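Local coordinates for hemolysin activator protein CdiB (Acinetobacter baumannii ACICU, PDB 6WIL) that probably secretes a partner toxin of the contact-dependent growth inhibition system across the outer membrane, as a TpsB transporter of the Omp85 superfamily, at residues 263-275 and 286-298. Residues are numbered along the deposited sequence; the frame is centred on the assembly and turned at random.
Sequences FHESLNRSYFISY and FSYNDYQYRQGTV
Tyr291 reaches back across the strand pair to Asn268: its OH lies 2.8 Å from Asn268 OD1, a weak hydrogen bond, with the ring plane 15° from the amide plane. CE1 of Tyr291 lies 3.8 Å from Asn268 CB. Asn268 OD1 also accepts from Ser266 OG at 3.0 Å, the donor standing above the carbonyl plane. One diagonal step further, Asn289 ND2 donates to Ser270 OG over 3.3 Å, with the hydroxyl oxygen in the amide plane. Gln14 of helix 8-27 meets both ends of this pair, hydrogen-bonding Ser270 OG and Asn289 OD1.

The opposite face is mainly aromatic at its Tyr275–Phe286 end. Phe286 CG sits between its backbone N and carbonyl carbon (chi1 83°), swinging the ring back so that CE2 comes within 3.4 Å of Tyr275 CB; the two ring planes meet obliquely at 51°. The Tyr275 hydroxyl turns away and hydrogen-bonds to Asp250 OD2. Ile273 CG2 packs 3.6 Å from Tyr288 CB, at the edge of the tyrosine ring.

Paired N-H and C=O groups from Leu267–Arg294 to Tyr275–Phe286, with strand axes 4.7 Å apart, establish antiparallel pairing; strands 266-279 and 282-295 form a hairpin of the 16-stranded barrel. Asn268, Ser270, Asn289 and Tyr291 line a largely polar inner wall, Phe272 its aromatic exception; its buried amides and hydroxyls bond to one another and to helix 8-27, which probably plugs the pore as in related transporters. The outer surface is apolar and aromatic from Tyr271 and Tyr288 to Tyr275 and Phe286, consistent with lipid contact, whereas Arg269, Gln292 and Arg294 make its other end polar.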
ATOM      1  N   PHE A 263      24.852  18.438  11.811  1.00106.81           N
ATOM      2  CA  PHE A 263      25.625  18.269  10.585  1.00110.74           C
ATOM      3  C   PHE A 263      25.598  19.533   9.735  1.00119.07           C
ATOM      4  O   PHE A 263      26.640  19.977   9.235  1.00118.77           O
ATOM      5  CB  PHE A 263      25.096  17.075   9.791  1.00110.85           C
ATOM      6  CG  PHE A 263      25.476  15.741  10.374  1.00114.39           C
ATOM      7  CD1 PHE A 263      26.671  15.136  10.026  1.00108.66           C
ATOM      8  CD2 PHE A 263      24.650  15.101  11.280  1.00105.80           C
ATOM      9  CE1 PHE A 263      27.026  13.909  10.548  1.00 95.58           C
ATOM     10  CE2 PHE A 263      25.005  13.875  11.815  1.00 90.85           C
ATOM     11  CZ  PHE A 263      26.195  13.283  11.448  1.00 90.04           C
ATOM     12  N   HIS A 264      24.416  20.129   9.563  1.00119.92           N
ATOM     13  CA  HIS A 264      24.259  21.359   8.796  1.00107.35           C
ATOM     14  C   HIS A 264      23.881  22.547   9.678  1.00 98.56           C
ATOM     15  O   HIS A 264      23.374  23.555   9.167  1.00 86.73           O
ATOM     16  CB  HIS A 264      23.228  21.165   7.685  1.00104.93           C
ATOM     17  CG  HIS A 264      23.657  20.188   6.632  1.00110.45           C
ATOM     18  ND1 HIS A 264      24.600  20.492   5.673  1.00111.85           N
ATOM     19  CD2 HIS A 264      23.273  18.912   6.389  1.00100.92           C
ATOM     20  CE1 HIS A 264      24.780  19.445   4.887  1.00108.80           C
ATOM     21  NE2 HIS A 264      23.988  18.472   5.300  1.00108.24           N
ATOM     22  N   GLU A 265      24.135  22.445  10.990  1.00100.54           N
ATOM     23  CA  GLU A 265      23.873  23.504  11.973  1.00104.75           C
ATOM     24  C   GLU A 265      22.521  24.174  11.733  1.00 97.90           C
ATOM     25  O   GLU A 265      22.414  25.394  11.581  1.00 78.32           O
ATOM     26  CB  GLU A 265      25.018  24.522  11.981  1.00 98.15           C
ATOM     27  CG  GLU A 265      26.345  23.933  12.449  1.00116.94           C
ATOM     28  CD  GLU A 265      27.499  24.918  12.337  1.00118.62           C
ATOM     29  OE1 GLU A 265      27.313  25.984  11.704  1.00118.49           O
ATOM     30  OE2 GLU A 265      28.591  24.634  12.885  1.00111.89           O
ATOM     31  N   SER A 266      21.479  23.349  11.707  1.00 83.18           N
ATOM     32  CA  SER A 266      20.154  23.752  11.266  1.00 67.83           C
ATOM     33  C   SER A 266      19.102  23.403  12.312  1.00 73.50           C
ATOM     34  O   SER A 266      19.282  22.515  13.151  1.00 64.45           O
ATOM     35  CB  SER A 266      19.787  23.079   9.932  1.00 88.06           C
ATOM     36  OG  SER A 266      18.445  23.347   9.574  1.00 80.00           O
ATOM     37  N   LEU A 267      17.984  24.121  12.231  1.00 77.19           N
ATOM     38  CA  LEU A 267      16.822  23.915  13.083  1.00 68.83           C
ATOM     39  C   LEU A 267      15.599  23.838  12.184  1.00 61.56           C
ATOM     40  O   LEU A 267      15.363  24.748  11.385  1.00 56.85           O
ATOM     41  CB  LEU A 267      16.689  25.054  14.099  1.00 71.55           C
ATOM     42  CG  LEU A 267      15.492  25.052  15.046  1.00 80.09           C
ATOM     43  CD1 LEU A 267      15.980  25.070  16.483  1.00 83.13           C
ATOM     44  CD2 LEU A 267      14.595  26.248  14.764  1.00 73.81           C
ATOM     45  N   ASN A 268      14.832  22.753  12.298  1.00 57.25           N
ATOM     46  CA  ASN A 268      13.725  22.496  11.386  1.00 48.52           C
ATOM     47  C   ASN A 268      12.455  22.177  12.156  1.00 49.71           C
ATOM     48  O   ASN A 268      12.485  21.455  13.157  1.00 50.96           O
ATOM     49  CB  ASN A 268      14.040  21.334  10.436  1.00 43.97           C
ATOM     50  CG  ASN A 268      15.466  21.362   9.932  1.00 74.54           C
ATOM     51  OD1 ASN A 268      15.802  22.113   9.014  1.00 81.93           O
ATOM     52  ND2 ASN A 268      16.318  20.539  10.530  1.00 80.57           N
ATOM     53  N   ARG A 269      11.338  22.714  11.674  1.00 42.62           N
ATOM     54  CA  ARG A 269      10.015  22.394  12.185  1.00 45.85           C
ATOM     55  C   ARG A 269       9.126  21.997  11.012  1.00 51.06           C
ATOM     56  O   ARG A 269       9.287  22.504   9.899  1.00 34.02           O
ATOM     57  CB  ARG A 269       9.404  23.580  12.959  1.00 61.25           C
ATOM     58  CG  ARG A 269      10.299  24.135  14.075  1.00 76.54           C
ATOM     59  CD  ARG A 269       9.559  25.161  14.939  1.00 89.71           C
ATOM     60  NE  ARG A 269      10.004  25.144  16.334  1.00 85.55           N
ATOM     61  CZ  ARG A 269      10.666  26.132  16.930  1.00 96.46           C
ATOM     62  NH1 ARG A 269      11.024  26.017  18.203  1.00 85.91           N
ATOM     63  NH2 ARG A 269      10.958  27.240  16.263  1.00 99.09           N
ATOM     64  N   SER A 270       8.192  21.079  11.263  1.00 43.93           N
ATOM     65  CA  SER A 270       7.382  20.515  10.187  1.00 44.84           C
ATOM     66  C   SER A 270       5.988  20.167  10.691  1.00 45.19           C
ATOM     67  O   SER A 270       5.846  19.489  11.712  1.00 41.53           O
ATOM     68  CB  SER A 270       8.055  19.268   9.600  1.00 49.40           C
ATOM     69  OG  SER A 270       7.212  18.623   8.662  1.00 59.77           O
ATOM     70  N   TYR A 271       4.969  20.621   9.961  1.00 48.06           N
ATOM     71  CA  TYR A 271       3.570  20.325  10.245  1.00 48.60           C
ATOM     72  C   TYR A 271       2.990  19.534   9.080  1.00 47.59           C
ATOM     73  O   TYR A 271       3.174  19.914   7.919  1.00 41.79           O
ATOM     74  CB  TYR A 271       2.775  21.621  10.467  1.00 46.88           C
ATOM     75  CG  TYR A 271       1.287  21.441  10.704  1.00 74.40           C
ATOM     76  CD1 TYR A 271       0.410  21.223   9.643  1.00 87.24           C
ATOM     77  CD2 TYR A 271       0.753  21.517  11.984  1.00 92.95           C
ATOM     78  CE1 TYR A 271      -0.947  21.064   9.854  1.00 85.15           C
ATOM     79  CE2 TYR A 271      -0.607  21.365  12.204  1.00 91.53           C
ATOM     80  CZ  TYR A 271      -1.450  21.138  11.137  1.00 91.56           C
ATOM     81  OH  TYR A 271      -2.799  20.985  11.351  1.00114.96           O
ATOM     82  N   PHE A 272       2.276  18.449   9.389  1.00 47.53           N
ATOM     83  CA  PHE A 272       1.721  17.556   8.376  1.00 41.51           C
ATOM     84  C   PHE A 272       0.318  17.125   8.776  1.00 52.36           C
ATOM     85  O   PHE A 272       0.098  16.686   9.909  1.00 42.29           O
ATOM     86  CB  PHE A 272       2.612  16.323   8.186  1.00 40.27           C
ATOM     87  CG  PHE A 272       2.062  15.313   7.215  1.00 47.92           C
ATOM     88  CD1 PHE A 272       2.269  15.459   5.853  1.00 51.03           C
ATOM     89  CD2 PHE A 272       1.353  14.210   7.667  1.00 59.89           C
ATOM     90  CE1 PHE A 272       1.771  14.527   4.957  1.00 48.27           C
ATOM     91  CE2 PHE A 272       0.854  13.276   6.776  1.00 46.61           C
ATOM     92  CZ  PHE A 272       1.064  13.434   5.419  1.00 47.96           C
ATOM     93  N   ILE A 273      -0.622  17.236   7.842  1.00 36.16           N
ATOM     94  CA  ILE A 273      -2.002  16.823   8.059  1.00 49.82           C
ATOM     95  C   ILE A 273      -2.437  15.952   6.889  1.00 40.92           C
ATOM     96  O   ILE A 273      -2.167  16.277   5.728  1.00 38.25           O
ATOM     97  CB  ILE A 273      -2.943  18.035   8.223  1.00 40.69           C
ATOM     98  CG1 ILE A 273      -4.407  17.601   8.132  1.00 50.54           C
ATOM     99  CG2 ILE A 273      -2.630  19.096   7.188  1.00 45.88           C
ATOM    100  CD1 ILE A 273      -5.389  18.722   8.368  1.00 56.35           C
ATOM    101  N   SER A 274      -3.103  14.844   7.194  1.00 43.26           N
ATOM    102  CA  SER A 274      -3.570  13.912   6.178  1.00 31.59           C
ATOM    103  C   SER A 274      -5.003  13.513   6.488  1.00 39.60           C
ATOM    104  O   SER A 274      -5.329  13.197   7.637  1.00 36.12           O
ATOM    105  CB  SER A 274      -2.672  12.674   6.112  1.00 31.00           C
ATOM    106  OG  SER A 274      -2.918  11.934   4.930  1.00 58.79           O
ATOM    107  N   TYR A 275      -5.855  13.539   5.468  1.00 37.97           N
ATOM    108  CA  TYR A 275      -7.233  13.087   5.580  1.00 44.92           C
ATOM    109  C   TYR A 275      -7.512  12.070   4.484  1.00 41.40           C
ATOM    110  O   TYR A 275      -7.094  12.250   3.337  1.00 33.55           O
ATOM    111  CB  TYR A 275      -8.207  14.257   5.482  1.00 32.08           C
ATOM    112  CG  TYR A 275      -9.649  13.894   5.743  1.00 35.91           C
ATOM    113  CD1 TYR A 275     -10.057  13.442   6.994  1.00 32.81           C
ATOM    114  CD2 TYR A 275     -10.610  14.029   4.750  1.00 39.28           C
ATOM    115  CE1 TYR A 275     -11.378  13.123   7.242  1.00 37.42           C
ATOM    116  CE2 TYR A 275     -11.935  13.713   4.991  1.00 44.39           C
ATOM    117  CZ  TYR A 275     -12.312  13.258   6.237  1.00 49.86           C
ATOM    118  OH  TYR A 275     -13.631  12.939   6.473  1.00 52.28           O
ATOM    119  N   PHE A 286      -6.325  13.736   0.950  1.00 41.73           N
ATOM    120  CA  PHE A 286      -5.649  15.006   0.760  1.00 46.95           C
ATOM    121  C   PHE A 286      -4.689  15.214   1.918  1.00 41.03           C
ATOM    122  O   PHE A 286      -4.926  14.750   3.035  1.00 43.61           O
ATOM    123  CB  PHE A 286      -6.636  16.178   0.598  1.00 49.27           C
ATOM    124  CG  PHE A 286      -7.157  16.749   1.885  1.00 48.84           C
ATOM    125  CD1 PHE A 286      -6.414  17.673   2.606  1.00 66.74           C
ATOM    126  CD2 PHE A 286      -8.422  16.416   2.341  1.00 64.42           C
ATOM    127  CE1 PHE A 286      -6.899  18.211   3.782  1.00 70.32           C
ATOM    128  CE2 PHE A 286      -8.919  16.958   3.513  1.00 58.92           C
ATOM    129  CZ  PHE A 286      -8.153  17.854   4.237  1.00 72.17           C
ATOM    130  N   SER A 287      -3.585  15.891   1.632  1.00 40.81           N
ATOM    131  CA  SER A 287      -2.554  16.126   2.626  1.00 42.10           C
ATOM    132  C   SER A 287      -1.976  17.519   2.433  1.00 46.28           C
ATOM    133  O   SER A 287      -2.124  18.143   1.379  1.00 39.93           O
ATOM    134  CB  SER A 287      -1.443  15.068   2.550  1.00 43.79           C
ATOM    135  OG  SER A 287      -1.011  14.869   1.217  1.00 56.42           O
ATOM    136  N   TYR A 288      -1.316  18.002   3.479  1.00 48.24           N
ATOM    137  CA  TYR A 288      -0.696  19.317   3.466  1.00 41.96           C
ATOM    138  C   TYR A 288       0.524  19.260   4.368  1.00 34.47           C
ATOM    139  O   TYR A 288       0.455  18.709   5.470  1.00 40.37           O
ATOM    140  CB  TYR A 288      -1.684  20.393   3.933  1.00 43.47           C
ATOM    141  CG  TYR A 288      -1.072  21.746   4.241  1.00 49.45           C
ATOM    142  CD1 TYR A 288      -0.893  22.698   3.246  1.00 51.57           C
ATOM    143  CD2 TYR A 288      -0.696  22.077   5.538  1.00 41.26           C
ATOM    144  CE1 TYR A 288      -0.345  23.938   3.534  1.00 50.36           C
ATOM    145  CE2 TYR A 288      -0.149  23.308   5.834  1.00 49.37           C
ATOM    146  CZ  TYR A 288       0.026  24.236   4.828  1.00 55.91           C
ATOM    147  OH  TYR A 288       0.572  25.463   5.123  1.00 71.62           O
ATOM    148  N   ASN A 289       1.636  19.811   3.893  1.00 43.56           N
ATOM    149  CA  ASN A 289       2.872  19.844   4.659  1.00 46.05           C
ATOM    150  C   ASN A 289       3.408  21.266   4.682  1.00 45.61           C
ATOM    151  O   ASN A 289       3.478  21.925   3.641  1.00 43.38           O
ATOM    152  CB  ASN A 289       3.919  18.892   4.072  1.00 42.42           C
ATOM    153  CG  ASN A 289       5.233  18.947   4.822  1.00 62.91           C
ATOM    154  OD1 ASN A 289       6.269  19.304   4.261  1.00 66.69           O
ATOM    155  ND2 ASN A 289       5.193  18.612   6.107  1.00 58.10           N
ATOM    156  N   ASP A 290       3.782  21.732   5.870  1.00 46.30           N
ATOM    157  CA  ASP A 290       4.419  23.027   6.060  1.00 37.57           C
ATOM    158  C   ASP A 290       5.781  22.788   6.690  1.00 49.12           C
ATOM    159  O   ASP A 290       5.878  22.136   7.736  1.00 49.89           O
ATOM    160  CB  ASP A 290       3.559  23.941   6.942  1.00 36.91           C
ATOM    161  CG  ASP A 290       3.910  25.414   6.786  1.00 77.45           C
ATOM    162  OD1 ASP A 290       5.110  25.761   6.841  1.00 77.73           O
ATOM    163  OD2 ASP A 290       2.980  26.229   6.605  1.00 89.74           O
ATOM    164  N   TYR A 291       6.830  23.296   6.048  1.00 37.20           N
ATOM    165  CA  TYR A 291       8.197  23.054   6.485  1.00 50.55           C
ATOM    166  C   TYR A 291       8.925  24.379   6.653  1.00 51.12           C
ATOM    167  O   TYR A 291       8.870  25.239   5.769  1.00 47.14           O
ATOM    168  CB  TYR A 291       8.938  22.162   5.484  1.00 42.75           C
ATOM    169  CG  TYR A 291      10.387  21.928   5.833  1.00 43.81           C
ATOM    170  CD1 TYR A 291      10.741  21.110   6.897  1.00 45.21           C
ATOM    171  CD2 TYR A 291      11.401  22.518   5.093  1.00 50.09           C
ATOM    172  CE1 TYR A 291      12.066  20.894   7.220  1.00 54.48           C
ATOM    173  CE2 TYR A 291      12.727  22.306   5.407  1.00 50.75           C
ATOM    174  CZ  TYR A 291      13.056  21.495   6.470  1.00 54.02           C
ATOM    175  OH  TYR A 291      14.379  21.284   6.783  1.00 59.68           O
ATOM    176  N   GLN A 292       9.604  24.539   7.786  1.00 51.45           N
ATOM    177  CA  GLN A 292      10.367  25.743   8.080  1.00 48.41           C
ATOM    178  C   GLN A 292      11.736  25.360   8.619  1.00 48.54           C
ATOM    179  O   GLN A 292      11.900  24.316   9.256  1.00 50.53           O
ATOM    180  CB  GLN A 292       9.644  26.642   9.089  1.00 37.11           C
ATOM    181  CG  GLN A 292       8.582  27.525   8.464  1.00 58.26           C
ATOM    182  CD  GLN A 292       7.303  27.568   9.277  1.00 78.26           C
ATOM    183  OE1 GLN A 292       7.079  26.727  10.148  1.00 87.38           O
ATOM    184  NE2 GLN A 292       6.450  28.545   8.988  1.00 69.78           N
ATOM    185  N   TYR A 293      12.721  26.212   8.346  1.00 40.76           N
ATOM    186  CA  TYR A 293      14.075  25.968   8.817  1.00 52.20           C
ATOM    187  C   TYR A 293      14.742  27.289   9.171  1.00 52.49           C
ATOM    188  O   TYR A 293      14.325  28.361   8.726  1.00 42.87           O
ATOM    189  CB  TYR A 293      14.909  25.219   7.769  1.00 43.69           C
ATOM    190  CG  TYR A 293      15.212  26.049   6.544  1.00 67.95           C
ATOM    191  CD1 TYR A 293      14.336  26.075   5.467  1.00 55.61           C
ATOM    192  CD2 TYR A 293      16.372  26.814   6.467  1.00 54.84           C
ATOM    193  CE1 TYR A 293      14.606  26.837   4.347  1.00 60.08           C
ATOM    194  CE2 TYR A 293      16.649  27.579   5.353  1.00 58.00           C
ATOM    195  CZ  TYR A 293      15.763  27.587   4.296  1.00 67.35           C
ATOM    196  OH  TYR A 293      16.034  28.344   3.181  1.00 75.17           O
ATOM    197  N   ARG A 294      15.786  27.192   9.994  1.00 60.98           N
ATOM    198  CA  ARG A 294      16.715  28.280  10.258  1.00 49.68           C
ATOM    199  C   ARG A 294      18.117  27.693  10.295  1.00 51.84           C
ATOM    200  O   ARG A 294      18.338  26.645  10.908  1.00 63.24           O
ATOM    201  CB  ARG A 294      16.413  29.003  11.580  1.00 51.36           C
ATOM    202  CG  ARG A 294      15.100  29.768  11.603  1.00 58.39           C
ATOM    203  CD  ARG A 294      14.851  30.397  12.970  1.00 86.45           C
ATOM    204  NE  ARG A 294      13.540  31.039  13.056  1.00115.54           N
ATOM    205  CZ  ARG A 294      13.045  31.592  14.161  1.00107.90           C
ATOM    206  NH1 ARG A 294      13.753  31.580  15.284  1.00105.41           N
ATOM    207  NH2 ARG A 294      11.842  32.152  14.146  1.00109.97           N
ATOM    208  N   GLN A 295      19.060  28.361   9.637  1.00 58.30           N
ATOM    209  CA  GLN A 295      20.404  27.821   9.492  1.00 71.80           C
ATOM    210  C   GLN A 295      21.443  28.918   9.674  1.00 68.94           C
ATOM    211  O   GLN A 295      21.294  30.025   9.145  1.00 58.28           O
ATOM    212  CB  GLN A 295      20.577  27.154   8.126  1.00 62.13           C
ATOM    213  CG  GLN A 295      21.894  26.435   7.957  1.00 72.28           C
ATOM    214  CD  GLN A 295      22.007  25.777   6.604  1.00 82.23           C
ATOM    215  OE1 GLN A 295      22.999  25.951   5.898  1.00 95.25           O
ATOM    216  NE2 GLN A 295      20.986  25.014   6.231  1.00 84.52           N
ATOM    217  N   GLY A 296      22.502  28.594  10.409  1.00 59.16           N
ATOM    218  CA  GLY A 296      23.555  29.525  10.748  1.00 77.63           C
ATOM    219  C   GLY A 296      23.799  29.557  12.240  1.00 97.03           C
ATOM    220  O   GLY A 296      23.161  28.855  13.022  1.00 97.67           O
ATOM    221  N   THR A 297      24.755  30.397  12.633  1.00101.34           N
ATOM    222  CA  THR A 297      25.104  30.581  14.037  1.00102.72           C
ATOM    223  C   THR A 297      24.349  31.789  14.580  1.00100.74           C
ATOM    224  O   THR A 297      24.486  32.900  14.054  1.00 92.70           O
ATOM    225  CB  THR A 297      26.612  30.760  14.211  1.00 99.87           C
ATOM    226  OG1 THR A 297      27.285  29.564  13.801  1.00 91.77           O
ATOM    227  CG2 THR A 297      26.944  31.043  15.667  1.00101.70           C
ATOM    228  N   VAL A 298      23.557  31.568  15.633  1.00110.77           N
ATOM    229  CA  VAL A 298      22.697  32.624  16.159  1.00105.41           C
ATOM    230  C   VAL A 298      23.519  33.737  16.797  1.00108.23           C
ATOM    231  O   VAL A 298      23.134  34.911  16.739  1.00106.41           O
ATOM    232  CB  VAL A 298      21.674  32.031  17.147  1.00105.75           C
ATOM    233  CG1 VAL A 298      20.705  31.111  16.418  1.00 90.54           C
ATOM    234  CG2 VAL A 298      22.378  31.279  18.268  1.00105.21           C
TER